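Local coordinates for ESX secretion system protein EccC (Thermomonospora curvata, PDB 4NH0), which is a membrane-anchored, weakly active ATPase of the type VII (ESX) secretion system, which exports EsxA and EsxB, and might be its translocase subunit, at residues A632-V637 and R674-S679; A864-D869 and E879-T884; Q972-I977 and E1039-V1044. One frame throughout, in Å; residues are numbered along the deposited sequence.

How the interactions relate
Interactions 1 and 2 are neighbours in the second FtsK domain, their centres about 12 Å apart. V634 O of interaction 1 and A864 N of interaction 2 are 3.0 Å apart, probably hydrogen-bonded, and the methyl T675 CG2 packs on P866 CD at 3.6 Å. Helix 669-683 and the 864-869 loop thus meet beside the bound ATP: L865 touches the adenine, and the side chain of T675 is about 7 Å from the nucleotide. Interaction 3 belongs to the third FtsK domain, its centre about 65 Å from that of interaction 1 and about 66 Å from that of interaction 2. There V1043 has its side chain about 12 Å from a separate ATP.

Interaction 1: A632-V637 and R674-S679; sequences AVVGLV and RTLITS
S679 leans from helix 669-683 onto strand 631-639 and donates its hydroxyl to a main-chain carbonyl, OG to V633 O at 2.8 Å. The torsion explains the reach: OG lies opposite the serine's own backbone nitrogen (chi1 -178°), which carries the hydroxyl off the helix toward the strand. It meets the carbonyl from one flank, with a C=O...OG angle of 127°, and is slightly tilted from the carbonyl plane. V633 CG1 and A632 CB lie beside the hydroxyl oxygen, at 3.6 and 3.7 Å from S679 OG. Were an alanine here, the buried V633 carbonyl would probably lose its donor from the helix, and only apolar contacts would tie strand to helix at this point.

The setting is the second FtsK domain, a P-loop NTPase fold. Helix 669-683 begins in the ATP-binding loop that includes K669 and S670, whereas strand 631-639 belongs to the antiparallel part of the sheet, paired with strands 644-651 and 860-863. The two short axes approach to 7.7 Å and run roughly antiparallel.

Beside the serine, L676 supplies the apolar half of the contact through a single methyl. Its CG is also anti to the backbone nitrogen (chi1 -179°), sending CD1 toward the strand, 3.8 Å from A632 CB and 4.1 Å from V634 CG2. The V634 and L676 side chains meet at a slant. Alanine suits position 632 because its CA is only 5.7 Å from that of S679, so a short methyl is enough to fill the interval. The branched V634 also packs on M672 and L650, while V633, on the opposite face of the strand, turns to L607, L608 and W649. T675 directs its hydroxyl back to M672 O within its own helix.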
ATOM      1  N   ALA A 632       4.904  -6.286  -9.725  1.00 59.54           N
ATOM      2  CA  ALA A 632       4.487  -4.890  -9.720  1.00 67.55           C
ATOM      3  C   ALA A 632       5.513  -4.005  -9.028  1.00 72.47           C
ATOM      4  O   ALA A 632       6.003  -4.334  -7.949  1.00 69.08           O
ATOM      5  CB  ALA A 632       3.134  -4.748  -9.049  1.00 76.36           C
ATOM      6  N   VAL A 633       5.835  -2.882  -9.660  1.00 78.90           N
ATOM      7  CA  VAL A 633       6.745  -1.910  -9.073  1.00 71.18           C
ATOM      8  C   VAL A 633       5.945  -0.888  -8.270  1.00 62.95           C
ATOM      9  O   VAL A 633       4.927  -0.379  -8.736  1.00 67.32           O
ATOM     10  CB  VAL A 633       7.592  -1.203 -10.152  1.00 66.43           C
ATOM     11  CG1 VAL A 633       6.707  -0.659 -11.262  1.00 71.17           C
ATOM     12  CG2 VAL A 633       8.438  -0.104  -9.537  1.00 71.01           C
ATOM     13  N   VAL A 634       6.401  -0.603  -7.055  1.00 70.91           N
ATOM     14  CA  VAL A 634       5.637   0.234  -6.138  1.00 57.37           C
ATOM     15  C   VAL A 634       6.332   1.556  -5.813  1.00 77.40           C
ATOM     16  O   VAL A 634       5.700   2.612  -5.836  1.00 87.87           O
ATOM     17  CB  VAL A 634       5.338  -0.527  -4.830  1.00 61.89           C
ATOM     18  CG1 VAL A 634       5.189   0.429  -3.661  1.00 74.92           C
ATOM     19  CG2 VAL A 634       4.089  -1.377  -4.995  1.00 77.34           C
ATOM     20  N   GLY A 635       7.627   1.506  -5.520  1.00 81.09           N
ATOM     21  CA  GLY A 635       8.345   2.710  -5.146  1.00 67.75           C
ATOM     22  C   GLY A 635       9.841   2.654  -5.373  1.00 74.80           C
ATOM     23  O   GLY A 635      10.318   1.993  -6.293  1.00 74.83           O
ATOM     24  N   LEU A 636      10.581   3.360  -4.524  1.00 88.10           N
ATOM     25  CA  LEU A 636      12.031   3.431  -4.638  1.00 83.03           C
ATOM     26  C   LEU A 636      12.697   3.175  -3.290  1.00 84.87           C
ATOM     27  O   LEU A 636      12.539   3.955  -2.355  1.00 75.72           O
ATOM     28  CB  LEU A 636      12.458   4.794  -5.184  1.00 76.35           C
ATOM     29  CG  LEU A 636      13.936   4.954  -5.534  1.00 79.07           C
ATOM     30  CD1 LEU A 636      14.306   4.056  -6.702  1.00 87.25           C
ATOM     31  CD2 LEU A 636      14.259   6.406  -5.846  1.00 83.87           C
ATOM     32  N   VAL A 637      13.440   2.077  -3.200  1.00 87.86           N
ATOM     33  CA  VAL A 637      14.116   1.706  -1.963  1.00 80.04           C
ATOM     34  C   VAL A 637      15.490   2.360  -1.878  1.00 87.85           C
ATOM     35  O   VAL A 637      16.222   2.408  -2.864  1.00 88.63           O
ATOM     36  CB  VAL A 637      14.271   0.178  -1.846  1.00 73.46           C
ATOM     37  CG1 VAL A 637      14.901  -0.199  -0.516  1.00 87.30           C
ATOM     38  CG2 VAL A 637      12.925  -0.495  -2.003  1.00 89.47           C
ATOM     39  N   ARG A 674      -3.573   2.758  -4.706  1.00 64.62           N
ATOM     40  CA  ARG A 674      -3.847   3.256  -6.048  1.00 70.43           C
ATOM     41  C   ARG A 674      -2.654   3.072  -6.981  1.00 73.10           C
ATOM     42  O   ARG A 674      -2.826   2.916  -8.188  1.00 61.95           O
ATOM     43  CB  ARG A 674      -4.252   4.729  -5.987  1.00 60.62           C
ATOM     44  CG  ARG A 674      -5.577   4.959  -5.284  1.00 66.69           C
ATOM     45  CD  ARG A 674      -5.960   6.426  -5.271  1.00 87.04           C
ATOM     46  NE  ARG A 674      -5.025   7.225  -4.489  1.00 78.96           N
ATOM     47  CZ  ARG A 674      -5.157   8.529  -4.275  1.00 76.63           C
ATOM     48  NH1 ARG A 674      -6.192   9.184  -4.782  1.00 75.23           N
ATOM     49  NH2 ARG A 674      -4.256   9.177  -3.551  1.00 83.50           N
ATOM     50  N   THR A 675      -1.449   3.087  -6.422  1.00 67.94           N
ATOM     51  CA  THR A 675      -0.250   2.845  -7.214  1.00 67.65           C
ATOM     52  C   THR A 675      -0.166   1.379  -7.605  1.00 72.93           C
ATOM     53  O   THR A 675       0.058   1.048  -8.767  1.00 76.34           O
ATOM     54  CB  THR A 675       1.029   3.226  -6.457  1.00 63.71           C
ATOM     55  OG1 THR A 675       1.244   2.301  -5.387  1.00 90.74           O
ATOM     56  CG2 THR A 675       0.916   4.623  -5.896  1.00 67.23           C
ATOM     57  N   LEU A 676      -0.349   0.510  -6.616  1.00 64.45           N
ATOM     58  CA  LEU A 676      -0.271  -0.932  -6.817  1.00 58.43           C
ATOM     59  C   LEU A 676      -1.263  -1.411  -7.868  1.00 65.98           C
ATOM     60  O   LEU A 676      -0.923  -2.216  -8.734  1.00 60.46           O
ATOM     61  CB  LEU A 676      -0.516  -1.663  -5.497  1.00 55.43           C
ATOM     62  CG  LEU A 676      -0.436  -3.187  -5.555  1.00 46.07           C
ATOM     63  CD1 LEU A 676       0.895  -3.621  -6.141  1.00 60.33           C
ATOM     64  CD2 LEU A 676      -0.638  -3.787  -4.177  1.00 34.81           C
ATOM     65  N   ILE A 677      -2.492  -0.913  -7.785  1.00 54.57           N
ATOM     66  CA  ILE A 677      -3.515  -1.231  -8.770  1.00 45.05           C
ATOM     67  C   ILE A 677      -3.091  -0.749 -10.150  1.00 59.57           C
ATOM     68  O   ILE A 677      -3.131  -1.501 -11.121  1.00 59.28           O
ATOM     69  CB  ILE A 677      -4.869  -0.598  -8.407  1.00 32.88           C
ATOM     70  CG1 ILE A 677      -5.404  -1.191  -7.104  1.00 37.33           C
ATOM     71  CG2 ILE A 677      -5.872  -0.806  -9.526  1.00 43.79           C
ATOM     72  CD1 ILE A 677      -6.716  -0.590  -6.655  1.00 44.99           C
ATOM     73  N   THR A 678      -2.673   0.511 -10.223  1.00 57.11           N
ATOM     74  CA  THR A 678      -2.250   1.110 -11.481  1.00 58.49           C
ATOM     75  C   THR A 678      -1.015   0.412 -12.035  1.00 65.88           C
ATOM     76  O   THR A 678      -0.916   0.176 -13.238  1.00 65.30           O
ATOM     77  CB  THR A 678      -1.950   2.609 -11.317  1.00 50.12           C
ATOM     78  OG1 THR A 678      -2.966   3.214 -10.508  1.00 51.67           O
ATOM     79  CG2 THR A 678      -1.908   3.296 -12.670  1.00 51.50           C
ATOM     80  N   SER A 679      -0.077   0.081 -11.152  1.00 61.18           N
ATOM     81  CA  SER A 679       1.147  -0.606 -11.550  1.00 69.60           C
ATOM     82  C   SER A 679       0.830  -1.945 -12.202  1.00 70.41           C
ATOM     83  O   SER A 679       1.359  -2.266 -13.265  1.00 60.19           O
ATOM     84  CB  SER A 679       2.066  -0.813 -10.346  1.00 59.12           C
ATOM     85  OG  SER A 679       3.273  -1.444 -10.729  1.00 75.21           O
TER

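Interaction 2: A864-D869 and E879-T884; sequences ALPRID and EGIATT. With ATP (adenosine-5'-triphosphate), chain G.
At P866 the backbone folds into an inverse gamma turn, which lays the chain against helix 877-891 and brings the CA atoms of R867 and I881 to 5.7 Å. The proline ring then meets the end of I881, CG to CD1 at 3.9 Å, the two side chains crossing at a slant; its rigid ring suits the tight turn. T884 serves the contact with its methyl. CG2 lies anti to the carbonyl carbon and comes 3.4 Å from I868 N and 3.6 Å from I868 CG1, while OG1 (chi1 65°) is turned back toward I881 O of its own helix, at a distance too short to be taken literally.

G880 faces the charged pair. R867 NH2 is 3.6 Å and D869 OD2 is 3.5 Å from its CA; a side chain here would probably crowd both residues, so glycine fits. R867, its chain bent at chi3, forms a salt bridge with D869 OD2 through NH2, the NE bond to the same oxygen being weak, and its NH1 pairs with D871.

On the other side of the proline, L865 carries CD1 to 3.4 Å from N1 of ATP. This leucine lines the adenine end of the nucleotide pocket, while P866 to D869 pack the loop that follows strand 860-863 of the P-loop NTPase sheet onto helix 877-891.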
ATOM      1  N   ALA A 864       5.930   5.416  -4.928  1.00 71.08           N
ATOM      2  CA  ALA A 864       5.776   6.208  -6.139  1.00 74.39           C
ATOM      3  C   ALA A 864       4.356   6.743  -6.251  1.00 74.18           C
ATOM      4  O   ALA A 864       3.487   6.387  -5.459  1.00 74.71           O
ATOM      5  CB  ALA A 864       6.130   5.384  -7.364  1.00 73.90           C
ATOM      6  N   LEU A 865       4.128   7.602  -7.236  1.00 78.50           N
ATOM      7  CA  LEU A 865       2.803   8.161  -7.470  1.00 72.40           C
ATOM      8  C   LEU A 865       2.144   7.474  -8.660  1.00 76.40           C
ATOM      9  O   LEU A 865       2.808   7.180  -9.654  1.00 87.96           O
ATOM     10  CB  LEU A 865       2.888   9.672  -7.701  1.00 70.81           C
ATOM     11  CG  LEU A 865       2.684  10.575  -6.482  1.00 68.80           C
ATOM     12  CD1 LEU A 865       3.664  10.242  -5.370  1.00 78.86           C
ATOM     13  CD2 LEU A 865       2.800  12.038  -6.877  1.00 80.39           C
ATOM     14  N   PRO A 866       0.831   7.218  -8.567  1.00 61.33           N
ATOM     15  CA  PRO A 866       0.108   6.504  -9.623  1.00 66.26           C
ATOM     16  C   PRO A 866      -0.065   7.346 -10.882  1.00 76.10           C
ATOM     17  O   PRO A 866      -1.191   7.560 -11.329  1.00 75.43           O
ATOM     18  CB  PRO A 866      -1.245   6.209  -8.975  1.00 64.72           C
ATOM     19  CG  PRO A 866      -1.434   7.322  -8.010  1.00 64.28           C
ATOM     20  CD  PRO A 866      -0.066   7.646  -7.478  1.00 59.44           C
ATOM     21  N   ARG A 867       1.044   7.817 -11.443  1.00 73.03           N
ATOM     22  CA  ARG A 867       1.006   8.686 -12.610  1.00 67.70           C
ATOM     23  C   ARG A 867       1.913   8.169 -13.719  1.00 74.40           C
ATOM     24  O   ARG A 867       2.881   7.453 -13.460  1.00 88.45           O
ATOM     25  CB  ARG A 867       1.418  10.111 -12.228  1.00 77.52           C
ATOM     26  CG  ARG A 867       0.827  10.606 -10.920  1.00 78.40           C
ATOM     27  CD  ARG A 867       1.250  12.033 -10.620  1.00 77.44           C
ATOM     28  NE  ARG A 867       0.783  12.965 -11.641  1.00 88.02           N
ATOM     29  CZ  ARG A 867       0.838  14.288 -11.525  1.00 94.05           C
ATOM     30  NH1 ARG A 867       1.340  14.840 -10.430  1.00 97.68           N
ATOM     31  NH2 ARG A 867       0.389  15.059 -12.505  1.00 96.72           N
ATOM     32  N   ILE A 868       1.593   8.531 -14.956  1.00 79.19           N
ATOM     33  CA  ILE A 868       2.447   8.218 -16.094  1.00 83.79           C
ATOM     34  C   ILE A 868       2.754   9.488 -16.877  1.00 97.16           C
ATOM     35  O   ILE A 868       3.246   9.432 -18.004  1.00 96.80           O
ATOM     36  CB  ILE A 868       1.804   7.174 -17.031  1.00 67.56           C
ATOM     37  CG1 ILE A 868       0.489   7.700 -17.607  1.00 75.18           C
ATOM     38  CG2 ILE A 868       1.579   5.863 -16.297  1.00 67.94           C
ATOM     39  CD1 ILE A 868       0.533   7.963 -19.096  1.00 90.34           C
ATOM     40  N   ASP A 869       2.463  10.634 -16.269  1.00 91.13           N
ATOM     41  CA  ASP A 869       2.703  11.922 -16.908  1.00 82.13           C
ATOM     42  C   ASP A 869       4.135  12.399 -16.691  1.00 89.49           C
ATOM     43  O   ASP A 869       4.771  12.920 -17.607  1.00112.00           O
ATOM     44  CB  ASP A 869       1.711  12.972 -16.394  1.00 75.12           C
ATOM     45  CG  ASP A 869       1.622  13.008 -14.878  1.00 83.69           C
ATOM     46  OD1 ASP A 869       2.612  12.656 -14.203  1.00 93.93           O
ATOM     47  OD2 ASP A 869       0.555  13.396 -14.358  1.00 79.17           O
ATOM     48  N   GLU A 879      -5.442  15.491 -11.071  1.00101.37           N
ATOM     49  CA  GLU A 879      -5.443  15.688 -12.515  1.00 93.90           C
ATOM     50  C   GLU A 879      -4.556  14.655 -13.197  1.00 87.51           C
ATOM     51  O   GLU A 879      -4.777  14.301 -14.354  1.00 86.79           O
ATOM     52  CB  GLU A 879      -4.973  17.103 -12.868  1.00102.41           C
ATOM     53  CG  GLU A 879      -5.880  18.219 -12.365  1.00110.11           C
ATOM     54  CD  GLU A 879      -5.654  18.550 -10.901  1.00124.82           C
ATOM     55  OE1 GLU A 879      -4.745  17.953 -10.286  1.00124.99           O
ATOM     56  OE2 GLU A 879      -6.387  19.408 -10.366  1.00121.44           O
ATOM     57  N   GLY A 880      -3.553  14.173 -12.470  1.00 96.68           N
ATOM     58  CA  GLY A 880      -2.625  13.194 -13.002  1.00101.11           C
ATOM     59  C   GLY A 880      -3.243  11.819 -13.149  1.00 94.43           C
ATOM     60  O   GLY A 880      -3.138  11.195 -14.204  1.00 88.97           O
ATOM     61  N   ILE A 881      -3.889  11.347 -12.086  1.00 85.05           N
ATOM     62  CA  ILE A 881      -4.524  10.033 -12.078  1.00 71.70           C
ATOM     63  C   ILE A 881      -5.581   9.914 -13.172  1.00 74.26           C
ATOM     64  O   ILE A 881      -5.653   8.905 -13.873  1.00 75.04           O
ATOM     65  CB  ILE A 881      -5.177   9.735 -10.712  1.00 64.19           C
ATOM     66  CG1 ILE A 881      -4.130   9.768  -9.599  1.00 63.47           C
ATOM     67  CG2 ILE A 881      -5.876   8.387 -10.733  1.00 68.38           C
ATOM     68  CD1 ILE A 881      -4.694   9.477  -8.225  1.00 65.50           C
ATOM     69  N   ALA A 882      -6.390  10.958 -13.320  1.00 76.62           N
ATOM     70  CA  ALA A 882      -7.475  10.967 -14.295  1.00 77.54           C
ATOM     71  C   ALA A 882      -6.966  10.809 -15.725  1.00 80.30           C
ATOM     72  O   ALA A 882      -7.651  10.242 -16.576  1.00 75.81           O
ATOM     73  CB  ALA A 882      -8.283  12.248 -14.165  1.00 83.70           C
ATOM     74  N   THR A 883      -5.765  11.312 -15.985  1.00 81.91           N
ATOM     75  CA  THR A 883      -5.174  11.227 -17.316  1.00 90.05           C
ATOM     76  C   THR A 883      -4.576   9.848 -17.574  1.00 93.85           C
ATOM     77  O   THR A 883      -4.552   9.378 -18.711  1.00 91.09           O
ATOM     78  CB  THR A 883      -4.084  12.294 -17.518  1.00 82.81           C
ATOM     79  OG1 THR A 883      -3.141  12.226 -16.443  1.00 90.41           O
ATOM     80  CG2 THR A 883      -4.701  13.681 -17.556  1.00 85.51           C
ATOM     81  N   THR A 884      -4.092   9.206 -16.516  1.00 88.29           N
ATOM     82  CA  THR A 884      -3.532   7.864 -16.629  1.00 85.74           C
ATOM     83  C   THR A 884      -4.623   6.853 -16.958  1.00 88.16           C
ATOM     84  O   THR A 884      -4.474   6.039 -17.868  1.00 88.83           O
ATOM     85  CB  THR A 884      -2.825   7.430 -15.335  1.00 75.03           C
ATOM     86  OG1 THR A 884      -3.785   7.316 -14.279  1.00105.43           O
ATOM     87  CG2 THR A 884      -1.766   8.440 -14.942  1.00 77.26           C
TER
HETATM   88  PG  ATP G1405      -6.328   8.520   5.805  1.00 85.53           P
HETATM   89  O1G ATP G1405      -5.657   7.766   6.925  1.00 69.84           O
HETATM   90  O2G ATP G1405      -7.159   7.659   4.887  1.00100.87           O
HETATM   91  O3G ATP G1405      -7.008   9.797   6.233  1.00 92.11           O
HETATM   92  PB  ATP G1405      -4.101   7.930   4.239  1.00 74.29           P
HETATM   93  O1B ATP G1405      -4.899   6.998   3.364  1.00 78.82           O
HETATM   94  O2B ATP G1405      -3.257   7.378   5.360  1.00 78.62           O
HETATM   95  O3B ATP G1405      -5.103   9.011   4.882  1.00 87.03           O
HETATM   96  PA  ATP G1405      -3.489   8.985   1.738  1.00 73.70           P
HETATM   97  O1A ATP G1405      -2.948   7.800   0.981  1.00 92.60           O
HETATM   98  O2A ATP G1405      -4.960   9.304   1.633  1.00102.86           O
HETATM   99  O3A ATP G1405      -3.136   8.802   3.295  1.00 65.12           O
HETATM  100  O5' ATP G1405      -2.635  10.282   1.321  1.00 94.98           O
HETATM  101  C5' ATP G1405      -2.775  11.509   2.033  1.00 98.45           C
HETATM  102  C4' ATP G1405      -1.953  12.589   1.341  1.00 92.11           C
HETATM  103  O4' ATP G1405      -0.565  12.251   1.379  1.00 85.97           O
HETATM  104  C3' ATP G1405      -2.343  12.730  -0.121  1.00 93.64           C
HETATM  105  O3' ATP G1405      -2.989  13.987  -0.343  1.00109.73           O
HETATM  106  C2' ATP G1405      -1.049  12.672  -0.907  1.00 82.95           C
HETATM  107  O2' ATP G1405      -0.880  13.878  -1.654  1.00 87.68           O
HETATM  108  C1' ATP G1405       0.058  12.526   0.124  1.00 92.00           C
HETATM  109  N9  ATP G1405       0.942  11.397  -0.252  1.00103.50           N
HETATM  110  C8  ATP G1405       0.695  10.097  -0.009  1.00113.52           C
HETATM  111  N7  ATP G1405       1.696   9.309  -0.477  1.00105.09           N
HETATM  112  C5  ATP G1405       2.614  10.118  -1.039  1.00 97.78           C
HETATM  113  C6  ATP G1405       3.916   9.939  -1.722  1.00 94.49           C
HETATM  114  N6  ATP G1405       4.449   8.708  -1.903  1.00100.41           N
HETATM  115  N1  ATP G1405       4.552  11.046  -2.158  1.00101.51           N
HETATM  116  C2  ATP G1405       4.033  12.276  -1.985  1.00108.28           C
HETATM  117  N3  ATP G1405       2.858  12.511  -1.376  1.00103.57           N
HETATM  118  C4  ATP G1405       2.112  11.491  -0.889  1.00 97.75           C

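Interaction 3: Q972-I977 and E1039-V1044; sequences QQARLI and ELFLVV
I977 is held between two leucines of the adjacent parallel strand, its CG1 3.8 Å from L1040 CD1 and its CG2 4.0 Å from L1042 CD1. Both leucines have CG anti to the backbone nitrogen (chi1 177° in L1040), which brings each CD1 toward the strand of I977. On the opposite face F1041 fills the interior: A974 CB meets the ring edge at CE1, 3.6 Å away, and L976 CD2 rests 3.5 Å from F1041 CB. The small A974 suits a site beside a broad ring.

The start of the pair is the solvent side. Q973 is exposed there, R975 and E1039 partly so; the R975 guanidinium extends off from the neighbouring strand, and the E1039 carboxylate bonds H1073. The backbone stays firmly joined: E1039 N bonds Q973 O at 2.9 Å, short and straight though approaching from above the carbonyl plane, and R975 N reaches E1039 O at 2.8 Å, nearly along the C=O axis.

Strand 1039-1045, probably the Walker B strand of the third FtsK domain, is flanked by strand 1072-1078, and strand 974-980 by strand 994-998. Helix 954-968 packs on L976, F1041 and V1043, while helix 1001-1017 packs on I977 from the other face.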
ATOM      1  N   GLN A 972     -58.090 -31.379  -7.752  1.00 85.22           N
ATOM      2  CA  GLN A 972     -58.382 -32.558  -6.948  1.00 91.11           C
ATOM      3  C   GLN A 972     -57.212 -32.868  -6.018  1.00 88.10           C
ATOM      4  O   GLN A 972     -57.288 -33.772  -5.187  1.00 87.43           O
ATOM      5  CB  GLN A 972     -58.687 -33.766  -7.838  1.00 85.55           C
ATOM      6  CG  GLN A 972     -59.895 -33.592  -8.747  1.00 73.73           C
ATOM      7  CD  GLN A 972     -59.581 -32.791  -9.994  1.00 87.46           C
ATOM      8  OE1 GLN A 972     -58.459 -32.825 -10.498  1.00 87.89           O
ATOM      9  NE2 GLN A 972     -60.570 -32.061 -10.496  1.00 84.07           N
ATOM     10  N   GLN A 973     -56.129 -32.111  -6.169  1.00 80.88           N
ATOM     11  CA  GLN A 973     -54.953 -32.261  -5.318  1.00 81.61           C
ATOM     12  C   GLN A 973     -54.887 -31.155  -4.273  1.00 85.19           C
ATOM     13  O   GLN A 973     -54.460 -31.383  -3.141  1.00 72.63           O
ATOM     14  CB  GLN A 973     -53.672 -32.255  -6.156  1.00 76.79           C
ATOM     15  CG  GLN A 973     -53.377 -33.558  -6.877  1.00 80.16           C
ATOM     16  CD  GLN A 973     -52.102 -33.490  -7.694  1.00 87.28           C
ATOM     17  OE1 GLN A 973     -51.802 -32.468  -8.311  1.00 78.01           O
ATOM     18  NE2 GLN A 973     -51.342 -34.578  -7.699  1.00 98.50           N
ATOM     19  N   ALA A 974     -55.311 -29.956  -4.659  1.00 76.51           N
ATOM     20  CA  ALA A 974     -55.265 -28.804  -3.768  1.00 65.31           C
ATOM     21  C   ALA A 974     -56.287 -27.748  -4.171  1.00 63.57           C
ATOM     22  O   ALA A 974     -56.427 -27.427  -5.349  1.00 63.75           O
ATOM     23  CB  ALA A 974     -53.872 -28.206  -3.751  1.00 70.90           C
ATOM     24  N   ARG A 975     -56.999 -27.209  -3.186  1.00 65.19           N
ATOM     25  CA  ARG A 975     -58.000 -26.181  -3.443  1.00 68.58           C
ATOM     26  C   ARG A 975     -57.682 -24.911  -2.658  1.00 62.29           C
ATOM     27  O   ARG A 975     -56.889 -24.938  -1.720  1.00 60.79           O
ATOM     28  CB  ARG A 975     -59.397 -26.692  -3.092  1.00 65.68           C
ATOM     29  CG  ARG A 975     -59.643 -28.133  -3.511  1.00 70.49           C
ATOM     30  CD  ARG A 975     -61.123 -28.462  -3.562  1.00 88.05           C
ATOM     31  NE  ARG A 975     -61.726 -28.055  -4.827  1.00 94.35           N
ATOM     32  CZ  ARG A 975     -61.997 -28.887  -5.827  1.00 84.53           C
ATOM     33  NH1 ARG A 975     -61.721 -30.178  -5.710  1.00 84.73           N
ATOM     34  NH2 ARG A 975     -62.547 -28.430  -6.943  1.00 80.90           N
ATOM     35  N   LEU A 976     -58.305 -23.804  -3.046  1.00 69.37           N
ATOM     36  CA  LEU A 976     -57.985 -22.505  -2.464  1.00 64.72           C
ATOM     37  C   LEU A 976     -59.193 -21.814  -1.846  1.00 68.33           C
ATOM     38  O   LEU A 976     -60.313 -21.936  -2.339  1.00 87.35           O
ATOM     39  CB  LEU A 976     -57.377 -21.587  -3.525  1.00 63.06           C
ATOM     40  CG  LEU A 976     -56.129 -22.065  -4.263  1.00 61.10           C
ATOM     41  CD1 LEU A 976     -55.821 -21.128  -5.411  1.00 54.77           C
ATOM     42  CD2 LEU A 976     -54.952 -22.142  -3.318  1.00 61.28           C
ATOM     43  N   ILE A 977     -58.951 -21.086  -0.760  1.00 65.80           N
ATOM     44  CA  ILE A 977     -59.950 -20.204  -0.169  1.00 59.40           C
ATOM     45  C   ILE A 977     -59.287 -18.887   0.212  1.00 66.57           C
ATOM     46  O   ILE A 977     -58.289 -18.872   0.930  1.00 67.34           O
ATOM     47  CB  ILE A 977     -60.616 -20.828   1.067  1.00 59.55           C
ATOM     48  CG1 ILE A 977     -61.427 -22.060   0.668  1.00 71.43           C
ATOM     49  CG2 ILE A 977     -61.519 -19.815   1.749  1.00 72.41           C
ATOM     50  CD1 ILE A 977     -62.157 -22.705   1.810  1.00 77.66           C
ATOM     51  N   GLU A1039     -55.847 -31.049  -0.625  1.00 80.13           N
ATOM     52  CA  GLU A1039     -55.328 -30.232   0.460  1.00 66.12           C
ATOM     53  C   GLU A1039     -55.912 -28.831   0.354  1.00 62.96           C
ATOM     54  O   GLU A1039     -56.292 -28.395  -0.730  1.00 60.32           O
ATOM     55  CB  GLU A1039     -53.800 -30.181   0.424  1.00 65.36           C
ATOM     56  CG  GLU A1039     -53.133 -31.525   0.659  1.00 76.40           C
ATOM     57  CD  GLU A1039     -51.623 -31.420   0.726  1.00 90.21           C
ATOM     58  OE1 GLU A1039     -51.090 -30.321   0.470  1.00 90.70           O
ATOM     59  OE2 GLU A1039     -50.968 -32.437   1.035  1.00100.51           O
ATOM     60  N   LEU A1040     -55.990 -28.126   1.477  1.00 60.34           N
ATOM     61  CA  LEU A1040     -56.579 -26.794   1.480  1.00 61.14           C
ATOM     62  C   LEU A1040     -55.541 -25.716   1.755  1.00 67.29           C
ATOM     63  O   LEU A1040     -54.810 -25.780   2.741  1.00 74.05           O
ATOM     64  CB  LEU A1040     -57.704 -26.708   2.510  1.00 59.60           C
ATOM     65  CG  LEU A1040     -58.351 -25.332   2.667  1.00 58.11           C
ATOM     66  CD1 LEU A1040     -58.894 -24.838   1.337  1.00 64.38           C
ATOM     67  CD2 LEU A1040     -59.452 -25.373   3.711  1.00 73.17           C
ATOM     68  N   PHE A1041     -55.484 -24.728   0.871  1.00 63.54           N
ATOM     69  CA  PHE A1041     -54.603 -23.584   1.054  1.00 64.47           C
ATOM     70  C   PHE A1041     -55.415 -22.345   1.398  1.00 69.68           C
ATOM     71  O   PHE A1041     -56.121 -21.799   0.551  1.00 72.85           O
ATOM     72  CB  PHE A1041     -53.768 -23.334  -0.202  1.00 60.45           C
ATOM     73  CG  PHE A1041     -52.680 -24.342  -0.419  1.00 70.05           C
ATOM     74  CD1 PHE A1041     -52.926 -25.506  -1.126  1.00 74.36           C
ATOM     75  CD2 PHE A1041     -51.408 -24.122   0.078  1.00 71.61           C
ATOM     76  CE1 PHE A1041     -51.922 -26.433  -1.328  1.00 77.50           C
ATOM     77  CE2 PHE A1041     -50.403 -25.046  -0.120  1.00 78.25           C
ATOM     78  CZ  PHE A1041     -50.660 -26.203  -0.824  1.00 84.79           C
ATOM     79  N   LEU A1042     -55.318 -21.910   2.648  1.00 70.67           N
ATOM     80  CA  LEU A1042     -56.024 -20.718   3.093  1.00 59.01           C
ATOM     81  C   LEU A1042     -55.159 -19.483   2.886  1.00 59.33           C
ATOM     82  O   LEU A1042     -54.227 -19.230   3.648  1.00 64.38           O
ATOM     83  CB  LEU A1042     -56.430 -20.848   4.559  1.00 54.82           C
ATOM     84  CG  LEU A1042     -57.225 -19.679   5.140  1.00 61.54           C
ATOM     85  CD1 LEU A1042     -58.493 -19.453   4.338  1.00 51.48           C
ATOM     86  CD2 LEU A1042     -57.555 -19.936   6.597  1.00 57.20           C
ATOM     87  N   VAL A1043     -55.470 -18.721   1.844  1.00 52.07           N
ATOM     88  CA  VAL A1043     -54.705 -17.527   1.515  1.00 62.89           C
ATOM     89  C   VAL A1043     -55.342 -16.288   2.131  1.00 65.82           C
ATOM     90  O   VAL A1043     -56.439 -15.887   1.748  1.00 75.08           O
ATOM     91  CB  VAL A1043     -54.591 -17.338  -0.007  1.00 67.26           C
ATOM     92  CG1 VAL A1043     -53.888 -16.035  -0.324  1.00 50.27           C
ATOM     93  CG2 VAL A1043     -53.854 -18.511  -0.630  1.00 58.00           C
ATOM     94  N   VAL A1044     -54.645 -15.688   3.091  1.00 62.40           N
ATOM     95  CA  VAL A1044     -55.162 -14.521   3.794  1.00 64.94           C
ATOM     96  C   VAL A1044     -54.288 -13.294   3.565  1.00 65.58           C
ATOM     97  O   VAL A1044     -53.122 -13.269   3.954  1.00 68.99           O
ATOM     98  CB  VAL A1044     -55.271 -14.782   5.307  1.00 58.98           C
ATOM     99  CG1 VAL A1044     -55.831 -13.560   6.013  1.00 68.74           C
ATOM    100  CG2 VAL A1044     -56.139 -15.998   5.572  1.00 60.88           C
TER